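Local coordinates for acyl-ACP thioesterase (PDB 2ESS), which probably hydrolyses the thioester of fatty acyl chains carried on acyl carrier protein, releasing free fatty acids, and binds calcium ions, at residues A205-S210 / V240-V245; L216-D221 / V230-N235; I8-F13 / K78-T83; A66-E71 / I199-M204. All coordinates share one frame; numbering follows the deposited sequence.

Contact 1 (A205-S210 / V240-V245); sequences AYVAES and VCRSKV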
loop_
_atom_site.group_PDB
_atom_site.type_symbol
_atom_site.label_atom_id
_atom_site.label_comp_id
_atom_site.label_asym_id
_atom_site.label_seq_id
_atom_site.Cartn_x
_atom_site.Cartn_y
_atom_site.Cartn_z
ATOM N N ALA A 205 10.028 12.004 -12.215
ATOM C CA ALA A 205 10.565 11.646 -13.537
ATOM C C ALA A 205 11.249 10.294 -13.415
ATOM O O ALA A 205 12.145 10.118 -12.603
ATOM C CB ALA A 205 11.566 12.696 -14.022
ATOM N N TYR A 206 10.859 9.351 -14.254
ATOM C CA TYR A 206 11.331 7.961 -14.108
ATOM C C TYR A 206 12.342 7.778 -15.197
ATOM O O TYR A 206 12.014 7.804 -16.385
ATOM C CB TYR A 206 10.173 6.962 -14.225
ATOM C CG TYR A 206 9.229 7.064 -13.061
ATOM C CD1 TYR A 206 9.567 6.487 -11.823
ATOM C CD2 TYR A 206 8.046 7.766 -13.155
ATOM C CE1 TYR A 206 8.740 6.612 -10.713
ATOM C CE2 TYR A 206 7.205 7.875 -12.042
ATOM C CZ TYR A 206 7.548 7.288 -10.847
ATOM O OH TYR A 206 6.711 7.419 -9.762
ATOM N N VAL A 207 13.591 7.645 -14.791
ATOM C CA VAL A 207 14.705 7.672 -15.725
ATOM C C VAL A 207 15.221 6.275 -16.105
ATOM O O VAL A 207 15.550 6.026 -17.251
ATOM C CB VAL A 207 15.832 8.556 -15.166
ATOM C CG1 VAL A 207 17.000 8.663 -16.168
ATOM C CG2 VAL A 207 15.252 9.929 -14.786
ATOM N N ALA A 208 15.325 5.389 -15.131
ATOM C CA ALA A 208 15.940 4.091 -15.315
ATOM C C ALA A 208 15.479 3.199 -14.180
ATOM O O ALA A 208 14.849 3.677 -13.219
ATOM C CB ALA A 208 17.423 4.197 -15.324
ATOM N N GLU A 209 15.796 1.915 -14.287
ATOM C CA GLU A 209 15.285 0.901 -13.379
ATOM C C GLU A 209 16.302 0.557 -12.326
ATOM O O GLU A 209 17.494 0.632 -12.569
ATOM C CB GLU A 209 14.895 -0.380 -14.139
ATOM C CG GLU A 209 13.858 -0.188 -15.199
ATOM C CD GLU A 209 12.442 0.165 -14.675
ATOM O OE1 GLU A 209 12.260 0.425 -13.462
ATOM O OE2 GLU A 209 11.489 0.184 -15.500
ATOM N N SER A 210 15.793 0.181 -11.152
ATOM C CA SER A 210 16.578 -0.365 -10.045
ATOM C C SER A 210 16.057 -1.757 -9.734
ATOM O O SER A 210 14.870 -2.036 -9.918
ATOM C CB SER A 210 16.407 0.482 -8.781
ATOM O OG SER A 210 16.918 1.769 -9.010
ATOM N N VAL A 240 18.266 7.040 -11.478
ATOM C CA VAL A 240 17.053 6.254 -11.727
ATOM C C VAL A 240 15.763 7.078 -11.703
ATOM O O VAL A 240 14.813 6.752 -12.419
ATOM C CB VAL A 240 16.937 5.007 -10.799
ATOM C CG1 VAL A 240 18.129 4.065 -11.106
ATOM C CG2 VAL A 240 16.871 5.401 -9.306
ATOM N N CYS A 241 15.703 8.112 -10.874
ATOM C CA CYS A 241 14.574 9.037 -10.962
ATOM C C CYS A 241 14.933 10.381 -10.394
ATOM O O CYS A 241 15.935 10.518 -9.708
ATOM C CB CYS A 241 13.330 8.467 -10.314
ATOM S SG CYS A 241 13.445 8.117 -8.611
ATOM N N ARG A 242 14.099 11.370 -10.710
ATOM C CA ARG A 242 14.177 12.710 -10.168
ATOM C C ARG A 242 12.774 13.090 -9.735
ATOM O O ARG A 242 11.766 12.519 -10.237
ATOM C CB ARG A 242 14.736 13.716 -11.197
ATOM C CG ARG A 242 16.206 13.499 -11.482
ATOM C CD ARG A 242 16.830 14.524 -12.437
ATOM N NE ARG A 242 16.549 14.069 -13.763
ATOM C CZ ARG A 242 17.404 13.462 -14.570
ATOM N NH1 ARG A 242 18.679 13.260 -14.249
ATOM N NH2 ARG A 242 16.946 13.072 -15.737
ATOM N N SER A 243 12.724 14.048 -8.807
ATOM C CA SER A 243 11.496 14.486 -8.197
ATOM C C SER A 243 11.573 15.948 -7.830
ATOM O O SER A 243 12.650 16.500 -7.574
ATOM C CB SER A 243 11.188 13.620 -6.964
ATOM O OG SER A 243 10.017 14.046 -6.290
ATOM N N LYS A 244 10.409 16.580 -7.856
ATOM C CA LYS A 244 10.242 17.921 -7.365
ATOM C C LYS A 244 9.083 17.913 -6.359
ATOM O O LYS A 244 8.023 17.328 -6.599
ATOM C CB LYS A 244 9.995 18.857 -8.522
ATOM C CG LYS A 244 9.961 20.314 -8.166
ATOM C CD LYS A 244 9.590 21.169 -9.375
ATOM C CE LYS A 244 10.626 21.073 -10.467
ATOM N NZ LYS A 244 10.494 22.169 -11.453
ATOM N N VAL A 245 9.326 18.531 -5.213
ATOM C CA VAL A 245 8.372 18.567 -4.097
ATOM C C VAL A 245 8.232 20.020 -3.714
ATOM O O VAL A 245 9.230 20.696 -3.386
ATOM C CB VAL A 245 8.849 17.746 -2.895
ATOM C CG1 VAL A 245 7.700 17.522 -1.938
ATOM C CG2 VAL A 245 9.412 16.398 -3.293
#

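Contact 2 (L216-D221 / V230-N235); sequences LSFFCD and VEVKKN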
loop_
_atom_site.group_PDB
_atom_site.type_symbol
_atom_site.label_atom_id
_atom_site.label_comp_id
_atom_site.label_asym_id
_atom_site.label_seq_id
_atom_site.Cartn_x
_atom_site.Cartn_y
_atom_site.Cartn_z
ATOM N N LEU A 216 20.399 2.567 -3.383
ATOM C CA LEU A 216 19.881 3.819 -3.855
ATOM C C LEU A 216 20.428 4.935 -2.974
ATOM O O LEU A 216 20.369 4.861 -1.752
ATOM C CB LEU A 216 18.383 3.768 -3.787
ATOM C CG LEU A 216 17.746 2.647 -4.624
ATOM C CD1 LEU A 216 16.287 2.662 -4.358
ATOM C CD2 LEU A 216 18.038 2.785 -6.097
ATOM N N SER A 217 21.003 5.947 -3.594
ATOM C CA SER A 217 21.444 7.158 -2.899
ATOM C C SER A 217 20.553 8.341 -3.350
ATOM O O SER A 217 20.081 8.393 -4.499
ATOM C CB SER A 217 22.923 7.431 -3.134
ATOM O OG SER A 217 23.281 7.154 -4.462
ATOM N N PHE A 218 20.332 9.257 -2.411
ATOM C CA PHE A 218 19.387 10.341 -2.568
ATOM C C PHE A 218 20.118 11.647 -2.446
ATOM O O PHE A 218 20.836 11.855 -1.488
ATOM C CB PHE A 218 18.304 10.275 -1.492
ATOM C CG PHE A 218 17.435 9.065 -1.596
ATOM C CD1 PHE A 218 17.896 7.828 -1.217
ATOM C CD2 PHE A 218 16.173 9.153 -2.120
ATOM C CE1 PHE A 218 17.106 6.705 -1.353
ATOM C CE2 PHE A 218 15.398 8.052 -2.230
ATOM C CZ PHE A 218 15.873 6.821 -1.848
ATOM N N PHE A 219 19.922 12.518 -3.432
ATOM C CA PHE A 219 20.549 13.837 -3.460
ATOM C C PHE A 219 19.441 14.856 -3.515
ATOM O O PHE A 219 18.408 14.629 -4.157
ATOM C CB PHE A 219 21.416 13.986 -4.692
ATOM C CG PHE A 219 22.414 12.911 -4.837
ATOM C CD1 PHE A 219 22.026 11.648 -5.261
ATOM C CD2 PHE A 219 23.746 13.144 -4.543
ATOM C CE1 PHE A 219 22.957 10.631 -5.383
ATOM C CE2 PHE A 219 24.678 12.136 -4.684
ATOM C CZ PHE A 219 24.272 10.871 -5.090
ATOM N N CYS A 220 19.674 15.993 -2.869
ATOM C CA CYS A 220 18.652 16.990 -2.720
ATOM C C CYS A 220 19.185 18.419 -2.801
ATOM O O CYS A 220 20.172 18.740 -2.160
ATOM C CB CYS A 220 17.964 16.766 -1.404
ATOM S SG CYS A 220 16.561 17.820 -1.240
ATOM N N ASP A 221 18.542 19.252 -3.632
ATOM C CA ASP A 221 18.745 20.716 -3.672
ATOM C C ASP A 221 17.509 21.376 -3.090
ATOM O O ASP A 221 16.425 21.120 -3.578
ATOM C CB ASP A 221 18.807 21.240 -5.117
ATOM C CG ASP A 221 20.031 20.811 -5.863
ATOM O OD1 ASP A 221 21.051 20.446 -5.239
ATOM O OD2 ASP A 221 19.965 20.870 -7.109
ATOM N N VAL A 230 15.045 16.515 -6.010
ATOM C CA VAL A 230 15.618 15.291 -5.524
ATOM C C VAL A 230 16.029 14.435 -6.736
ATOM O O VAL A 230 15.332 14.369 -7.764
ATOM C CB VAL A 230 14.638 14.524 -4.578
ATOM C CG1 VAL A 230 15.256 13.192 -4.129
ATOM C CG2 VAL A 230 14.214 15.397 -3.375
ATOM N N GLU A 231 17.196 13.824 -6.613
ATOM C CA GLU A 231 17.684 12.864 -7.574
ATOM C C GLU A 231 18.004 11.591 -6.810
ATOM O O GLU A 231 18.583 11.659 -5.741
ATOM C CB GLU A 231 18.931 13.433 -8.261
ATOM C CG GLU A 231 19.407 12.696 -9.464
ATOM C CD GLU A 231 20.463 13.506 -10.255
ATOM O OE1 GLU A 231 21.620 13.583 -9.788
ATOM O OE2 GLU A 231 20.125 14.053 -11.342
ATOM N N VAL A 232 17.545 10.449 -7.333
ATOM C CA VAL A 232 17.878 9.138 -6.815
ATOM C C VAL A 232 18.838 8.466 -7.806
ATOM O O VAL A 232 18.574 8.433 -9.010
ATOM C CB VAL A 232 16.640 8.226 -6.601
ATOM C CG1 VAL A 232 17.043 6.938 -5.861
ATOM C CG2 VAL A 232 15.534 8.949 -5.811
ATOM N N LYS A 233 19.955 7.958 -7.301
ATOM C CA LYS A 233 20.931 7.231 -8.117
ATOM C C LYS A 233 21.111 5.804 -7.608
ATOM O O LYS A 233 21.006 5.539 -6.404
ATOM C CB LYS A 233 22.297 7.907 -8.095
ATOM C CG LYS A 233 22.340 9.254 -8.713
ATOM C CD LYS A 233 23.746 9.806 -8.677
ATOM C CE LYS A 233 23.751 11.282 -8.978
ATOM N NZ LYS A 233 25.147 11.841 -8.970
ATOM N N LYS A 234 21.396 4.883 -8.518
ATOM C CA LYS A 234 21.735 3.528 -8.108
ATOM C C LYS A 234 23.228 3.260 -8.250
ATOM O O LYS A 234 23.905 3.761 -9.164
ATOM C CB LYS A 234 20.907 2.473 -8.862
ATOM C CG LYS A 234 21.326 2.175 -10.292
ATOM C CD LYS A 234 20.371 1.161 -10.941
ATOM C CE LYS A 234 20.700 0.978 -12.425
ATOM N NZ LYS A 234 19.912 -0.092 -13.055
ATOM N N ASN A 235 23.716 2.472 -7.305
ATOM C CA ASN A 235 25.087 2.052 -7.227
ATOM C C ASN A 235 26.058 3.195 -7.540
ATOM O O ASN A 235 27.010 3.056 -8.292
ATOM C CB ASN A 235 25.260 0.787 -8.085
ATOM C CG ASN A 235 24.312 -0.374 -7.611
ATOM O OD1 ASN A 235 24.089 -0.572 -6.395
ATOM N ND2 ASN A 235 23.758 -1.115 -8.566
#

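Contact 3 (I8-F13 / K78-T83); sequences IGTYQF and KFSVQT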
loop_
_atom_site.group_PDB
_atom_site.type_symbol
_atom_site.label_atom_id
_atom_site.label_comp_id
_atom_site.label_asym_id
_atom_site.label_seq_id
_atom_site.Cartn_x
_atom_site.Cartn_y
_atom_site.Cartn_z
ATOM N N ILE A 8 -14.250 10.211 -20.507
ATOM C CA ILE A 8 -13.721 10.242 -19.139
ATOM C C ILE A 8 -14.109 8.981 -18.361
ATOM O O ILE A 8 -15.246 8.539 -18.386
ATOM C CB ILE A 8 -14.202 11.529 -18.374
ATOM C CG1 ILE A 8 -13.771 12.777 -19.146
ATOM C CG2 ILE A 8 -13.638 11.563 -16.964
ATOM C CD1 ILE A 8 -14.507 14.061 -18.736
ATOM N N GLY A 9 -13.139 8.367 -17.710
ATOM C CA GLY A 9 -13.400 7.335 -16.751
ATOM C C GLY A 9 -13.432 7.937 -15.356
ATOM O O GLY A 9 -12.546 8.713 -14.993
ATOM N N THR A 10 -14.408 7.526 -14.561
ATOM C CA THR A 10 -14.566 7.977 -13.166
ATOM C C THR A 10 -14.595 6.799 -12.199
ATOM O O THR A 10 -15.357 5.872 -12.378
ATOM C CB THR A 10 -15.900 8.791 -12.967
ATOM O OG1 THR A 10 -16.012 9.804 -13.980
ATOM C CG2 THR A 10 -15.968 9.416 -11.542
ATOM N N TYR A 11 -13.771 6.846 -11.161
ATOM C CA TYR A 11 -13.551 5.712 -10.273
ATOM C C TYR A 11 -13.688 6.179 -8.844
ATOM O O TYR A 11 -13.200 7.241 -8.508
ATOM C CB TYR A 11 -12.174 5.090 -10.550
ATOM C CG TYR A 11 -12.036 4.760 -12.021
ATOM C CD1 TYR A 11 -12.664 3.659 -12.581
ATOM C CD2 TYR A 11 -11.363 5.622 -12.879
ATOM C CE1 TYR A 11 -12.576 3.409 -13.940
ATOM C CE2 TYR A 11 -11.271 5.371 -14.248
ATOM C CZ TYR A 11 -11.867 4.270 -14.772
ATOM O OH TYR A 11 -11.755 4.068 -16.134
ATOM N N GLN A 12 -14.405 5.394 -8.048
ATOM C CA GLN A 12 -14.744 5.713 -6.662
ATOM C C GLN A 12 -13.860 5.000 -5.648
ATOM O O GLN A 12 -13.581 3.804 -5.758
ATOM C CB GLN A 12 -16.195 5.309 -6.358
ATOM C CG GLN A 12 -17.243 5.941 -7.240
ATOM C CD GLN A 12 -17.247 7.435 -7.104
ATOM O OE1 GLN A 12 -17.083 7.964 -6.000
ATOM N NE2 GLN A 12 -17.397 8.134 -8.229
ATOM N N PHE A 13 -13.422 5.742 -4.643
ATOM C CA PHE A 13 -12.578 5.205 -3.580
ATOM C C PHE A 13 -13.002 5.684 -2.194
ATOM O O PHE A 13 -13.769 6.624 -2.055
ATOM C CB PHE A 13 -11.141 5.614 -3.824
ATOM C CG PHE A 13 -10.619 5.183 -5.135
ATOM C CD1 PHE A 13 -10.280 3.856 -5.338
ATOM C CD2 PHE A 13 -10.511 6.076 -6.191
ATOM C CE1 PHE A 13 -9.815 3.432 -6.578
ATOM C CE2 PHE A 13 -10.024 5.660 -7.433
ATOM C CZ PHE A 13 -9.678 4.346 -7.626
ATOM N N LYS A 78 -15.000 9.322 1.195
ATOM C CA LYS A 78 -15.083 8.971 -0.192
ATOM C C LYS A 78 -14.362 10.026 -0.997
ATOM O O LYS A 78 -14.320 11.202 -0.628
ATOM C CB LYS A 78 -16.533 8.926 -0.645
ATOM C CG LYS A 78 -17.335 7.768 -0.056
ATOM C CD LYS A 78 -18.808 7.892 -0.470
ATOM C CE LYS A 78 -19.690 6.927 0.293
ATOM N NZ LYS A 78 -21.111 7.361 0.208
ATOM N N PHE A 79 -13.813 9.577 -2.105
ATOM C CA PHE A 79 -13.249 10.430 -3.109
ATOM C C PHE A 79 -13.312 9.735 -4.450
ATOM O O PHE A 79 -13.623 8.556 -4.540
ATOM C CB PHE A 79 -11.825 10.902 -2.738
ATOM C CG PHE A 79 -10.754 9.834 -2.783
ATOM C CD1 PHE A 79 -10.552 8.992 -1.692
ATOM C CD2 PHE A 79 -9.900 9.717 -3.888
ATOM C CE1 PHE A 79 -9.561 8.020 -1.686
ATOM C CE2 PHE A 79 -8.880 8.753 -3.884
ATOM C CZ PHE A 79 -8.709 7.913 -2.787
ATOM N N SER A 80 -13.060 10.477 -5.507
ATOM C CA SER A 80 -13.033 9.850 -6.822
ATOM C C SER A 80 -11.945 10.434 -7.704
ATOM O O SER A 80 -11.421 11.537 -7.440
ATOM C CB SER A 80 -14.419 9.935 -7.479
ATOM O OG SER A 80 -14.769 11.264 -7.634
ATOM N N VAL A 81 -11.606 9.654 -8.720
ATOM C CA VAL A 81 -10.615 10.024 -9.700
ATOM C C VAL A 81 -11.277 9.978 -11.074
ATOM O O VAL A 81 -11.965 8.999 -11.432
ATOM C CB VAL A 81 -9.427 9.063 -9.640
ATOM C CG1 VAL A 81 -8.416 9.351 -10.778
ATOM C CG2 VAL A 81 -8.781 9.087 -8.258
ATOM N N GLN A 82 -11.072 11.032 -11.848
ATOM C CA GLN A 82 -11.447 11.053 -13.262
ATOM C C GLN A 82 -10.145 11.060 -14.055
ATOM O O GLN A 82 -9.169 11.678 -13.646
ATOM C CB GLN A 82 -12.271 12.286 -13.605
ATOM C CG GLN A 82 -13.718 12.202 -13.181
ATOM C CD GLN A 82 -14.415 13.519 -13.279
ATOM O OE1 GLN A 82 -13.790 14.555 -13.443
ATOM N NE2 GLN A 82 -15.716 13.488 -13.180
ATOM N N THR A 83 -10.155 10.393 -15.199
ATOM C CA THR A 83 -8.992 10.336 -16.061
ATOM C C THR A 83 -9.422 10.272 -17.524
ATOM O O THR A 83 -10.504 9.773 -17.865
ATOM C CB THR A 83 -8.097 9.129 -15.682
ATOM O OG1 THR A 83 -6.902 9.200 -16.449
ATOM C CG2 THR A 83 -8.836 7.789 -15.878
#

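Contact 4 (A66-E71 / I199-M204); sequences AIELDE and IRRFEM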
loop_
_atom_site.group_PDB
_atom_site.type_symbol
_atom_site.label_atom_id
_atom_site.label_comp_id
_atom_site.label_asym_id
_atom_site.label_seq_id
_atom_site.Cartn_x
_atom_site.Cartn_y
_atom_site.Cartn_z
ATOM N N ALA A 66 2.981 14.509 -12.656
ATOM C CA ALA A 66 2.860 15.711 -11.793
ATOM C C ALA A 66 1.468 15.681 -11.185
ATOM O O ALA A 66 0.494 15.443 -11.891
ATOM C CB ALA A 66 3.079 17.020 -12.553
ATOM N N ILE A 67 1.429 15.917 -9.877
ATOM C CA ILE A 67 0.223 15.966 -9.040
ATOM C C ILE A 67 0.180 17.337 -8.357
ATOM O O ILE A 67 1.171 17.806 -7.783
ATOM C CB ILE A 67 0.220 14.856 -7.964
ATOM C CG1 ILE A 67 0.372 13.468 -8.594
ATOM C CG2 ILE A 67 -1.088 14.877 -7.082
ATOM C CD1 ILE A 67 0.706 12.345 -7.566
ATOM N N GLU A 68 -0.940 18.024 -8.471
ATOM C CA GLU A 68 -1.097 19.321 -7.791
ATOM C C GLU A 68 -2.422 19.328 -7.040
ATOM O O GLU A 68 -3.470 19.017 -7.624
ATOM C CB GLU A 68 -1.028 20.479 -8.786
ATOM C CG GLU A 68 -0.806 21.846 -8.149
ATOM C CD GLU A 68 -0.497 22.946 -9.178
ATOM O OE1 GLU A 68 -0.927 24.088 -8.912
ATOM O OE2 GLU A 68 0.156 22.674 -10.229
ATOM N N LEU A 69 -2.358 19.665 -5.750
ATOM C CA LEU A 69 -3.492 19.494 -4.820
ATOM C C LEU A 69 -3.771 20.739 -4.019
ATOM O O LEU A 69 -2.841 21.388 -3.573
ATOM C CB LEU A 69 -3.202 18.360 -3.830
ATOM C CG LEU A 69 -2.940 16.958 -4.388
ATOM C CD1 LEU A 69 -2.253 16.132 -3.332
ATOM C CD2 LEU A 69 -4.225 16.311 -4.874
ATOM N N ASP A 70 -5.059 21.054 -3.835
ATOM C CA ASP A 70 -5.505 22.022 -2.825
ATOM C C ASP A 70 -5.666 21.346 -1.460
ATOM O O ASP A 70 -5.455 21.956 -0.418
ATOM C CB ASP A 70 -6.868 22.598 -3.200
ATOM C CG ASP A 70 -6.795 23.568 -4.370
ATOM O OD1 ASP A 70 -5.698 24.123 -4.643
ATOM O OD2 ASP A 70 -7.849 23.779 -5.013
ATOM N N GLU A 71 -6.093 20.097 -1.473
ATOM C CA GLU A 71 -6.195 19.288 -0.266
ATOM C C GLU A 71 -6.186 17.822 -0.674
ATOM O O GLU A 71 -6.242 17.499 -1.849
ATOM C CB GLU A 71 -7.455 19.626 0.525
ATOM C CG GLU A 71 -8.736 19.286 -0.184
ATOM N N ILE A 199 2.214 19.206 1.027
ATOM C CA ILE A 199 2.743 19.176 -0.311
ATOM C C ILE A 199 1.650 19.664 -1.246
ATOM O O ILE A 199 0.603 19.039 -1.344
ATOM C CB ILE A 199 3.164 17.761 -0.736
ATOM C CG1 ILE A 199 4.276 17.260 0.194
ATOM C CG2 ILE A 199 3.684 17.788 -2.211
ATOM C CD1 ILE A 199 4.665 15.798 -0.020
ATOM N N ARG A 200 1.906 20.753 -1.957
ATOM C CA ARG A 200 0.967 21.251 -2.955
ATOM C C ARG A 200 1.267 20.793 -4.366
ATOM O O ARG A 200 0.351 20.651 -5.175
ATOM C CB ARG A 200 0.815 22.758 -2.874
ATOM C CG ARG A 200 1.766 23.621 -3.640
ATOM C CD ARG A 200 1.058 24.944 -4.010
ATOM N NE ARG A 200 -0.017 24.712 -4.992
ATOM C CZ ARG A 200 -1.326 24.586 -4.734
ATOM N NH1 ARG A 200 -1.827 24.689 -3.497
ATOM N NH2 ARG A 200 -2.163 24.362 -5.744
ATOM N N ARG A 201 2.540 20.556 -4.664
ATOM C CA ARG A 201 2.901 19.989 -5.965
ATOM C C ARG A 201 3.997 18.974 -5.812
ATOM O O ARG A 201 4.940 19.182 -5.059
ATOM C CB ARG A 201 3.321 21.073 -6.947
ATOM C CG ARG A 201 3.568 20.481 -8.362
ATOM C CD ARG A 201 3.495 21.474 -9.376
ATOM N NE ARG A 201 3.981 20.932 -10.644
ATOM C CZ ARG A 201 3.272 20.789 -11.758
ATOM N NH1 ARG A 201 1.962 21.095 -11.795
ATOM N NH2 ARG A 201 3.896 20.323 -12.846
ATOM N N PHE A 202 3.860 17.868 -6.541
ATOM C CA PHE A 202 4.774 16.762 -6.481
ATOM C C PHE A 202 4.985 16.210 -7.891
ATOM O O PHE A 202 4.022 15.899 -8.609
ATOM C CB PHE A 202 4.240 15.692 -5.527
ATOM C CG PHE A 202 5.129 14.488 -5.429
ATOM C CD1 PHE A 202 6.281 14.524 -4.668
ATOM C CD2 PHE A 202 4.817 13.333 -6.131
ATOM C CE1 PHE A 202 7.117 13.432 -4.613
ATOM C CE2 PHE A 202 5.624 12.267 -6.073
ATOM C CZ PHE A 202 6.782 12.310 -5.301
ATOM N N GLU A 203 6.243 16.110 -8.300
ATOM C CA GLU A 203 6.568 15.573 -9.612
ATOM C C GLU A 203 7.585 14.444 -9.540
ATOM O O GLU A 203 8.447 14.451 -8.703
ATOM C CB GLU A 203 7.128 16.663 -10.503
ATOM C CG GLU A 203 6.326 17.924 -10.584
ATOM C CD GLU A 203 7.007 19.023 -11.399
ATOM O OE1 GLU A 203 8.010 18.750 -12.095
ATOM O OE2 GLU A 203 6.545 20.181 -11.303
HETATM N N MSE A 204 7.422 13.464 -10.400
HETATM C CA MSE A 204 8.328 12.329 -10.549
HETATM C C MSE A 204 8.742 12.284 -12.008
HETATM O O MSE A 204 7.902 12.513 -12.924
HETATM C CB MSE A 204 7.610 11.031 -10.261
HETATM C CG MSE A 204 7.231 10.859 -8.813
HETATM SE SE MSE A 204 8.917 10.716 -7.712
HETATM C CE MSE A 204 10.026 9.326 -8.631
#

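Contact 1 (A205-S210 / V240-V245)
Ala205 and Arg242 form an antiparallel hydrogen-bonded pair, the evidence being two reciprocal bonds: Ala205 N to Arg242 O at 2.7 Å and Arg242 N to Ala205 O at 3.0 Å. Tyr206 and Cys241 follow as a non-hydrogen-bonded pair. Beyond Tyr206 the ladder gives way to a single acceptor, for Val240 O takes both Val207 N (2.8 Å) and Ala208 N (3.1 Å). The two donors arrive from the same face of its carbonyl plane, Val207 N standing 40° out of it. This coincides with a classic beta bulge, in which Val240 and Cys241 together face Val232 of the next strand.

Van der Waals contacts accompany these bonds. Val207 CG2 lies over one face of the Arg242 guanidinium, 3.7 Å from NH2, and the bend at chi3 (-84°) turns the arginine back over that methyl. Val240 CG1, anti to the carbonyl carbon (chi1 -63°), makes a methyl-to-hydroxyl contact with Ser210 OG at 3.3 Å. The apolar pair is Ala208 CB with Val240 CG1, 4.3 Å apart.

The polar side-chain ends look elsewhere: Ser210 OG bonds to Tyr181 OH of helix 178-186, and Tyr206 OH to Ser178 O. Separately, the backbone Glu209 O accepts from Lys234 NZ.

Chemically, a carbonyl gripped by two consecutive amides would hold Val207 and Ala208 close to Val240 where the regular pairing of strand 199-206 ends, probably fixing where the chain leaves the sheet; Glu209, just beyond, places its side chain about 3 Å from that of His175, a calcium ligand.

Contact 2 (L216-D221 / V230-N235)
The Phe219 ring carries the Lys233 side chain over one face, with Glu231 O at its edge, in plane. Lys233, extended beyond CG, crosses the phenylalanine at about a right angle: CD comes within 3.5 Å of Phe219 CE1, CE makes a CH-pi contact, and NZ lies 4.4 Å from the ring centroid and 22° off the normal, a cation-pi geometry. The Phe218 ring, on the other side of the sheet, has Val232 CG1 over one face, 4.3 Å from the centroid, while Val232 CG2 meets Phe218 CE2 at 3.7 Å. With an alanine in place of Phe219, the Lys233 ammonium would probably lose its aromatic partner and its chain would be free to turn.

Between these two faces the antiparallel hairpin is regular. Ser217 with Lys233 and Phe219 with Glu231 are hydrogen-bonded pairs, each closed by two bonds, as in Phe219 N to Glu231 O at 2.8 Å. Leu216 CD2 touches Lys234 CB at 4.0 Å.

On the Phe218 and Val232 side the hairpin is covered by helix 178-186, through His184 and Ile185; strand 238-247 continues the sheet beyond 227-234, and strand 161-164 flanks 215-224.

Contact 3 (I8-F13 / K78-T83)
Phe13 CB sits over one face of the Phe79 ring, 3.7 Å from its centroid and 20° off the normal, a CH-pi contact. The two rings are oblique, with planes at 33°. Phe79 CG lies between its backbone N and carbonyl carbon (chi1 70°), which turns the ring face to Phe13 CB. Farther out on Phe13, CE2 reaches Val81 CG2 at 3.7 Å, while Thr83 CG2 meets the Tyr11 ring at its edge, in plane.

On the other face polar side chains meet through van der Waals contacts: Thr10 OG1 lies 3.4 Å from Gln82 CG, the two side chains running side by side, and the bent Gln12 packs its amide on Ser80 CB, with OE1 and NE2 each 3.6 Å from that carbon.

What positions these groups is an antiparallel ladder of six backbone bonds, two for each of the pairs Gly9-Thr83, Tyr11-Val81 and Phe13-Phe79. Tyr11 N to Val81 O measures 2.8 Å, and Phe79 N to Phe13 O 3.0 Å. In the next shell, helix 28-45 meets the aromatic face, His34 against Phe13 and Phe41 against Tyr11, and Arg95 and Asn96 bond to Thr83 OG1.

The chemistry thus divides by face: aromatic and aliphatic groups meet the long helix, as in the HotDog fold, whereas on the reverse the edge-strand residues Thr10 and Gln12 are exposed, although Ser80 beside them is buried.

Contact 4 (A66-E71 / I199-M204)
Glu68 and Arg201 meet where the two HotDog domains join edge to edge: strand 58-69 of the N-terminal one pairs antiparallel with strand 199-206 of the C-terminal one, making one continuous sheet. The tight part is the backbone and its burial under helix 28-45. Ile67 N bonds to Phe202 O at 2.9 Å, with a return bond from Phe202 N, and Leu69 N reaches Arg200 O. Ile67 and Phe202 both pack on Met28 of that helix, though their mutual touch, CD1 at the ring edge, is marginal.

The opposite face holds a salt-bridge network that loosens toward solvent. At its buried end Arg201 has CG anti to the backbone N (chi1 -174°); its extended chain carries the guanidinium along the sheet face, where NH1 meets Glu68 OE2 at 2.9 Å, the two planes 75° apart. Ala66 CB lies over one guanidinium face, and NH2 also bonds to Glu147 O. A leucine in place of Arg201 would probably strand the Glu68 and Glu203 carboxylates without their shared counter-charge.

Farther out, Arg200 NH2 makes a weak bond to Glu68 OE1 at 3.4 Å and a long salt bridge to exposed Asp70 OD1 at 3.7 Å. Arg200 and Arg201 both face Ile246, a classic beta bulge, which probably helps bring both arginines to Glu68.

Within its own strand, Arg201 grips Glu203 side-on, NE at 2.8 Å and NH2 at 3.1 Å from the single atom OE2.

All four contacts belong to one antiparallel sheet spanning both HotDog domains. Contact 3 sits at its N-terminal edge, contact 4 joins the two domains in the middle, and contacts 1 and 2 follow through the C-terminal half. Contacts 1 and 4 share strand 199-206, with centres 16 Å apart; contacts 1 and 2 lie 9 Å apart on neighbouring strands, whereas contacts 2 and 3 are separated by 33 Å between centres. Along the chain, contact 2 is nested within the loop closed by contact 1, while the segments of contacts 3 and 4 alternate. Contacts 3 and 4 do not touch; the shared sheet, with contact 4 at the junction, is what makes the tandem domains one framework.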